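Glutamate receptor IIB (PDB 4WXJ) probably forms a subunit of a glutamate-gated ion channel of fly muscle, and its two-lobed ligand-binding domain binds glutamate in the cleft. Local coordinates at residues Y21-E26 / R38-A43; T98-R103 / G147-V152. One frame throughout, in Å; residues are numbered along the deposited sequence.

Interaction 1 (Y21-E26 / R38-A43); sequences YFSWRE and RFEGYA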
loop_
_atom_site.group_PDB
_atom_site.type_symbol
_atom_site.label_atom_id
_atom_site.label_comp_id
_atom_site.label_asym_id
_atom_site.label_seq_id
_atom_site.Cartn_x
_atom_site.Cartn_y
_atom_site.Cartn_z
ATOM N N TYR A 21 -4.695 -7.555 -2.658
ATOM C CA TYR A 21 -4.541 -6.909 -3.958
ATOM C C TYR A 21 -4.034 -7.868 -5.026
ATOM O O TYR A 21 -4.540 -7.881 -6.149
ATOM C CB TYR A 21 -3.593 -5.714 -3.836
ATOM C CG TYR A 21 -4.003 -4.753 -2.746
ATOM C CD1 TYR A 21 -4.972 -3.785 -2.975
ATOM C CD2 TYR A 21 -3.431 -4.821 -1.483
ATOM C CE1 TYR A 21 -5.356 -2.909 -1.978
ATOM C CE2 TYR A 21 -3.809 -3.951 -0.482
ATOM C CZ TYR A 21 -4.776 -2.999 -0.733
ATOM O OH TYR A 21 -5.150 -2.125 0.260
ATOM N N PHE A 22 -3.037 -8.671 -4.673
ATOM C CA PHE A 22 -2.396 -9.563 -5.631
ATOM C C PHE A 22 -1.711 -10.712 -4.905
ATOM O O PHE A 22 -0.873 -10.492 -4.033
ATOM C CB PHE A 22 -1.385 -8.785 -6.476
ATOM C CG PHE A 22 -0.804 -9.571 -7.613
ATOM C CD1 PHE A 22 0.364 -10.296 -7.448
ATOM C CD2 PHE A 22 -1.419 -9.575 -8.852
ATOM C CE1 PHE A 22 0.902 -11.015 -8.495
ATOM C CE2 PHE A 22 -0.886 -10.290 -9.904
ATOM C CZ PHE A 22 0.278 -11.010 -9.726
ATOM N N SER A 23 -2.078 -11.939 -5.260
ATOM C CA SER A 23 -1.487 -13.114 -4.633
ATOM C C SER A 23 -1.625 -14.349 -5.514
ATOM O O SER A 23 -2.395 -14.363 -6.476
ATOM C CB SER A 23 -2.131 -13.376 -3.271
ATOM O OG SER A 23 -3.517 -13.630 -3.404
ATOM N N TRP A 24 -0.874 -15.387 -5.168
ATOM C CA TRP A 24 -0.890 -16.631 -5.922
ATOM C C TRP A 24 -2.132 -17.445 -5.592
ATOM O O TRP A 24 -2.402 -17.739 -4.428
ATOM C CB TRP A 24 0.370 -17.446 -5.628
ATOM C CG TRP A 24 1.623 -16.790 -6.108
ATOM C CD1 TRP A 24 2.377 -15.872 -5.436
ATOM C CD2 TRP A 24 2.270 -16.997 -7.368
ATOM N NE1 TRP A 24 3.456 -15.497 -6.200
ATOM C CE2 TRP A 24 3.412 -16.172 -7.391
ATOM C CE3 TRP A 24 1.994 -17.799 -8.479
ATOM C CZ2 TRP A 24 4.278 -16.127 -8.482
ATOM C CZ3 TRP A 24 2.855 -17.754 -9.560
ATOM C CH2 TRP A 24 3.983 -16.925 -9.553
ATOM N N ARG A 25 -2.889 -17.801 -6.624
ATOM C CA ARG A 25 -4.066 -18.637 -6.442
ATOM C C ARG A 25 -3.674 -20.024 -5.958
ATOM O O ARG A 25 -2.678 -20.593 -6.406
ATOM C CB ARG A 25 -4.857 -18.753 -7.745
ATOM C CG ARG A 25 -5.697 -17.535 -8.073
ATOM C CD ARG A 25 -6.432 -17.724 -9.386
ATOM N NE ARG A 25 -7.408 -18.809 -9.326
ATOM C CZ ARG A 25 -8.029 -19.321 -10.385
ATOM N NH1 ARG A 25 -7.778 -18.856 -11.602
ATOM N NH2 ARG A 25 -8.901 -20.307 -10.227
ATOM N N GLU A 26 -4.461 -20.552 -5.029
ATOM C CA GLU A 26 -4.332 -21.938 -4.608
ATOM C C GLU A 26 -4.669 -22.851 -5.784
ATOM O O GLU A 26 -5.726 -22.709 -6.403
ATOM C CB GLU A 26 -5.249 -22.210 -3.411
ATOM C CG GLU A 26 -5.591 -23.676 -3.146
ATOM C CD GLU A 26 -6.804 -23.826 -2.241
ATOM O OE1 GLU A 26 -7.716 -24.615 -2.581
ATOM O OE2 GLU A 26 -6.847 -23.149 -1.189
ATOM N N ARG A 38 -2.750 -17.389 -12.885
ATOM C CA ARG A 38 -2.073 -17.809 -11.657
ATOM C C ARG A 38 -2.440 -16.950 -10.449
ATOM O O ARG A 38 -2.213 -17.347 -9.303
ATOM C CB ARG A 38 -0.556 -17.766 -11.843
ATOM C CG ARG A 38 0.003 -18.831 -12.762
ATOM C CD ARG A 38 1.462 -18.550 -13.075
ATOM N NE ARG A 38 1.620 -17.329 -13.860
ATOM C CZ ARG A 38 2.789 -16.753 -14.129
ATOM N NH1 ARG A 38 3.917 -17.278 -13.671
ATOM N NH2 ARG A 38 2.827 -15.644 -14.854
ATOM N N PHE A 39 -3.005 -15.774 -10.710
ATOM C CA PHE A 39 -3.139 -14.744 -9.684
ATOM C C PHE A 39 -4.580 -14.327 -9.416
ATOM O O PHE A 39 -5.471 -14.549 -10.237
ATOM C CB PHE A 39 -2.332 -13.513 -10.089
ATOM C CG PHE A 39 -0.943 -13.830 -10.556
ATOM C CD1 PHE A 39 0.003 -14.316 -9.670
ATOM C CD2 PHE A 39 -0.578 -13.627 -11.877
ATOM C CE1 PHE A 39 1.286 -14.602 -10.093
ATOM C CE2 PHE A 39 0.704 -13.910 -12.307
ATOM C CZ PHE A 39 1.637 -14.398 -11.414
ATOM N N GLU A 40 -4.787 -13.711 -8.254
ATOM C CA GLU A 40 -6.092 -13.198 -7.860
ATOM C C GLU A 40 -5.921 -12.007 -6.924
ATOM O O GLU A 40 -4.838 -11.785 -6.381
ATOM C CB GLU A 40 -6.922 -14.287 -7.182
ATOM C CG GLU A 40 -6.358 -14.758 -5.848
ATOM C CD GLU A 40 -7.184 -15.868 -5.227
ATOM O OE1 GLU A 40 -8.232 -16.228 -5.805
ATOM O OE2 GLU A 40 -6.788 -16.381 -4.160
ATOM N N GLY A 41 -6.997 -11.250 -6.738
ATOM C CA GLY A 41 -6.988 -10.115 -5.833
ATOM C C GLY A 41 -7.640 -8.885 -6.427
ATOM O O GLY A 41 -8.005 -8.865 -7.604
ATOM N N TYR A 42 -7.786 -7.861 -5.592
ATOM C CA TYR A 42 -8.386 -6.593 -5.990
ATOM C C TYR A 42 -7.740 -6.029 -7.252
ATOM O O TYR A 42 -8.434 -5.616 -8.182
ATOM C CB TYR A 42 -8.266 -5.578 -4.849
ATOM C CG TYR A 42 -8.792 -4.202 -5.187
ATOM C CD1 TYR A 42 -8.010 -3.290 -5.885
ATOM C CD2 TYR A 42 -10.066 -3.812 -4.803
ATOM C CE1 TYR A 42 -8.487 -2.037 -6.200
ATOM C CE2 TYR A 42 -10.550 -2.557 -5.109
ATOM C CZ TYR A 42 -9.757 -1.674 -5.810
ATOM O OH TYR A 42 -10.233 -0.424 -6.118
ATOM N N ALA A 43 -6.411 -6.009 -7.274
ATOM C CA ALA A 43 -5.677 -5.421 -8.386
ATOM C C ALA A 43 -5.837 -6.261 -9.648
ATOM O O ALA A 43 -5.831 -5.728 -10.756
ATOM C CB ALA A 43 -4.210 -5.273 -8.032
HETATM O O HOH W 1 -5.010 -11.446 -3.162
HETATM O O HOH W 2 -4.185 -16.129 -3.303
HETATM O O HOH W 3 -1.360 -19.897 -8.679
HETATM O O HOH W 4 -8.475 -19.379 -6.835
#

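Interaction 2 (T98-R103 / G147-V152); sequences TITQAR and GGATSV. With GLU (glutamic acid), chain C.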
loop_
_atom_site.group_PDB
_atom_site.type_symbol
_atom_site.label_atom_id
_atom_site.label_comp_id
_atom_site.label_asym_id
_atom_site.label_seq_id
_atom_site.Cartn_x
_atom_site.Cartn_y
_atom_site.Cartn_z
ATOM N N THR A 98 0.661 3.892 -3.131
ATOM C CA THR A 98 0.303 5.227 -2.679
ATOM C C THR A 98 1.054 6.299 -3.456
ATOM O O THR A 98 2.255 6.178 -3.703
ATOM C CB THR A 98 0.594 5.397 -1.186
ATOM O OG1 THR A 98 -0.072 4.362 -0.453
ATOM C CG2 THR A 98 0.121 6.762 -0.688
ATOM N N ILE A 99 0.337 7.353 -3.830
ATOM C CA ILE A 99 0.939 8.473 -4.540
ATOM C C ILE A 99 1.746 9.338 -3.576
ATOM O O ILE A 99 1.203 9.884 -2.615
ATOM C CB ILE A 99 -0.130 9.332 -5.242
ATOM C CG1 ILE A 99 -0.912 8.474 -6.242
ATOM C CG2 ILE A 99 0.515 10.526 -5.953
ATOM C CD1 ILE A 99 -2.102 9.169 -6.875
ATOM N N THR A 100 3.045 9.448 -3.842
ATOM C CA THR A 100 3.934 10.288 -3.049
ATOM C C THR A 100 4.676 11.259 -3.955
ATOM O O THR A 100 4.789 11.040 -5.162
ATOM C CB THR A 100 4.965 9.460 -2.256
ATOM O OG1 THR A 100 5.906 8.866 -3.158
ATOM C CG2 THR A 100 4.275 8.369 -1.441
ATOM N N GLN A 101 5.182 12.328 -3.355
ATOM C CA GLN A 101 5.877 13.374 -4.089
ATOM C C GLN A 101 7.120 12.830 -4.788
ATOM O O GLN A 101 7.386 13.158 -5.945
ATOM C CB GLN A 101 6.250 14.516 -3.138
ATOM C CG GLN A 101 7.096 15.603 -3.770
ATOM C CD GLN A 101 8.564 15.446 -3.448
ATOM O OE1 GLN A 101 8.991 15.696 -2.321
ATOM N NE2 GLN A 101 9.347 15.024 -4.432
ATOM N N ALA A 102 7.878 11.998 -4.082
ATOM C CA ALA A 102 9.099 11.422 -4.635
ATOM C C ALA A 102 8.795 10.508 -5.821
ATOM O O ALA A 102 9.497 10.534 -6.831
ATOM C CB ALA A 102 9.852 10.659 -3.559
ATOM N N ARG A 103 7.747 9.701 -5.696
ATOM C CA ARG A 103 7.368 8.780 -6.761
ATOM C C ARG A 103 6.853 9.529 -7.983
ATOM O O ARG A 103 7.199 9.198 -9.117
ATOM C CB ARG A 103 6.308 7.800 -6.264
ATOM C CG ARG A 103 6.839 6.784 -5.275
ATOM C CD ARG A 103 5.718 5.981 -4.653
ATOM N NE ARG A 103 6.221 4.934 -3.767
ATOM C CZ ARG A 103 5.451 4.188 -2.983
ATOM N NH1 ARG A 103 4.139 4.377 -2.964
ATOM N NH2 ARG A 103 5.992 3.257 -2.211
ATOM N N GLY A 147 10.634 2.491 4.072
ATOM C CA GLY A 147 10.599 3.158 2.785
ATOM C C GLY A 147 9.214 3.226 2.163
ATOM O O GLY A 147 9.074 3.590 0.995
ATOM N N GLY A 148 8.190 2.878 2.938
ATOM C CA GLY A 148 6.820 2.916 2.453
ATOM C C GLY A 148 6.242 4.318 2.503
ATOM O O GLY A 148 6.899 5.251 2.963
ATOM N N ALA A 149 5.008 4.468 2.035
ATOM C CA ALA A 149 4.375 5.782 1.971
ATOM C C ALA A 149 3.985 6.303 3.353
ATOM O O ALA A 149 3.906 7.513 3.563
ATOM C CB ALA A 149 3.153 5.733 1.073
ATOM N N THR A 150 3.724 5.401 4.293
ATOM C CA THR A 150 3.365 5.823 5.642
ATOM C C THR A 150 4.584 6.425 6.339
ATOM O O THR A 150 4.452 7.344 7.147
ATOM C CB THR A 150 2.799 4.660 6.472
ATOM O OG1 THR A 150 1.605 4.170 5.849
ATOM C CG2 THR A 150 2.468 5.116 7.888
ATOM N N SER A 151 5.768 5.908 6.021
ATOM C CA SER A 151 7.012 6.518 6.486
ATOM C C SER A 151 7.127 7.946 5.970
ATOM O O SER A 151 7.597 8.835 6.682
ATOM C CB SER A 151 8.229 5.710 6.033
ATOM O OG SER A 151 8.407 4.561 6.841
ATOM N N VAL A 152 6.701 8.156 4.726
ATOM C CA VAL A 152 6.754 9.477 4.110
ATOM C C VAL A 152 5.877 10.466 4.864
ATOM O O VAL A 152 6.227 11.638 4.994
ATOM C CB VAL A 152 6.314 9.432 2.628
ATOM C CG1 VAL A 152 6.249 10.839 2.035
ATOM C CG2 VAL A 152 7.259 8.558 1.815
HETATM N N GLU C . 0.808 1.859 0.099
HETATM C CA GLU C . 2.128 2.168 0.714
HETATM C C GLU C . 3.140 2.546 -0.360
HETATM O O GLU C . 2.776 2.713 -1.526
HETATM C CB GLU C . 2.627 0.973 1.523
HETATM C CG GLU C . 1.880 0.740 2.828
HETATM C CD GLU C . 2.346 1.640 3.966
HETATM O OE1 GLU C . 1.676 1.650 5.020
HETATM O OE2 GLU C . 3.378 2.333 3.816
HETATM O OXT GLU C . 4.335 2.699 -0.097
#

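Interaction 1 (Y21-E26 / R38-A43)
Phe39 meets Phe22 and Trp24 where two short antiparallel strands pair, close to the start of helix 42-54. The pair belongs to the first lobe of the clamshell-like ligand-binding domain. Phe39 CB packs 3.5 Å from Phe22 CE2. The Phe22 tip, CZ, lies over one face of the Phe39 ring, offset toward its rim; the planes meet obliquely, 33° apart. At the rim, Phe39 CE1 rests over one face of the Trp24 indole, 3.6 Å from Trp24 CZ3, a T-shaped contact. At the tip, Phe39 CZ meets Trp24 CH2 and lies over one face of the Arg38 guanidinium, whose NE bonds Gly35 O. CB of Arg38 lies over the centre of the other Phe39 face, opposite Phe22. With CG beside the backbone N (chi1 -66°), Trp24 runs alongside Phe39. Phe60 and Pro62 of strand 57-62 also touch Phe39.

The backbones of Ser23 and Glu40 form a hydrogen-bonded pair, Ser23 N donating to Glu40 O at 3.0 Å. Arg25 N reaches Arg38 O at 2.8 Å. At the helix start, Ala43 N donates to Tyr21 O at 2.9 Å. Ser23 and Glu40 point to one face of the pair, where one water accepts from Ser23 OG and donates to Glu40 OE2, 2.8 Å away. The contact thus combines an aromatic cluster of Phe22, Trp24 and Phe39 with a polar, water-bridged face at Ser23 and Glu40.

Interaction 2 (T98-R103 / G147-V152)
OXT of the bound glutamate is gripped by Arg103 and Ala149, from the two segments. Arg103 NH2 reaches OXT at 2.7 Å and Ala149 N reaches it at 2.9 Å. This is the agonist site of an ionotropic glutamate receptor, whose fold is that of the two-lobed periplasmic binding proteins. Segment 98-103 comes from one lobe and segment 147-152 from the other. The second carboxylate oxygen, O, takes Arg103 NH1 at 2.6 Å in a nearly straight bond (171°), and Thr98 N as well. The carboxylate thus lies at the edge of the guanidinium, near its plane. NH1 also donates to Thr98 O at 2.7 Å, on a lone pair in the carbonyl plane, which helps fix the rotation of the group. Gly69 O takes a further bond from NH2.

Thr98 OG1 sits beside its own backbone N (chi1 -55°). From there it accepts from the ligand amino group and also bonds Glu200. The far carboxylate sits at the start of helix 149-155, where Thr150 N and Thr150 OG1 hold it. Between the lobes, the methyl of Ala149 wedges against Thr98 and Thr100: its CB is 3.8 Å from Thr100 CG2 and, tighter than usual, 3.4 Å from Thr98 CB.

How the interactions relate
Interaction 1 joins two short strands and the start of helix 42-54 within one lobe, while interaction 2 bridges the two lobes across the bound glutamate. Their centres are 24 Å apart and lie on opposite sides of the chain's centre; the nearest atoms are about 8 Å apart. Interaction 1 is the larger and mostly buried contact, with direct backbone bonds and aromatic rings. Interaction 2 is smaller and partly buried; its segments meet through methyl groups, and their polar atoms meet at the ligand. The two share no helix or strand. Tyr21 of interaction 1 lies near the site: its side chain is about 7 Å from the bound glutamate at the nearest atoms and touches Asp96, whose backbone O binds the ligand.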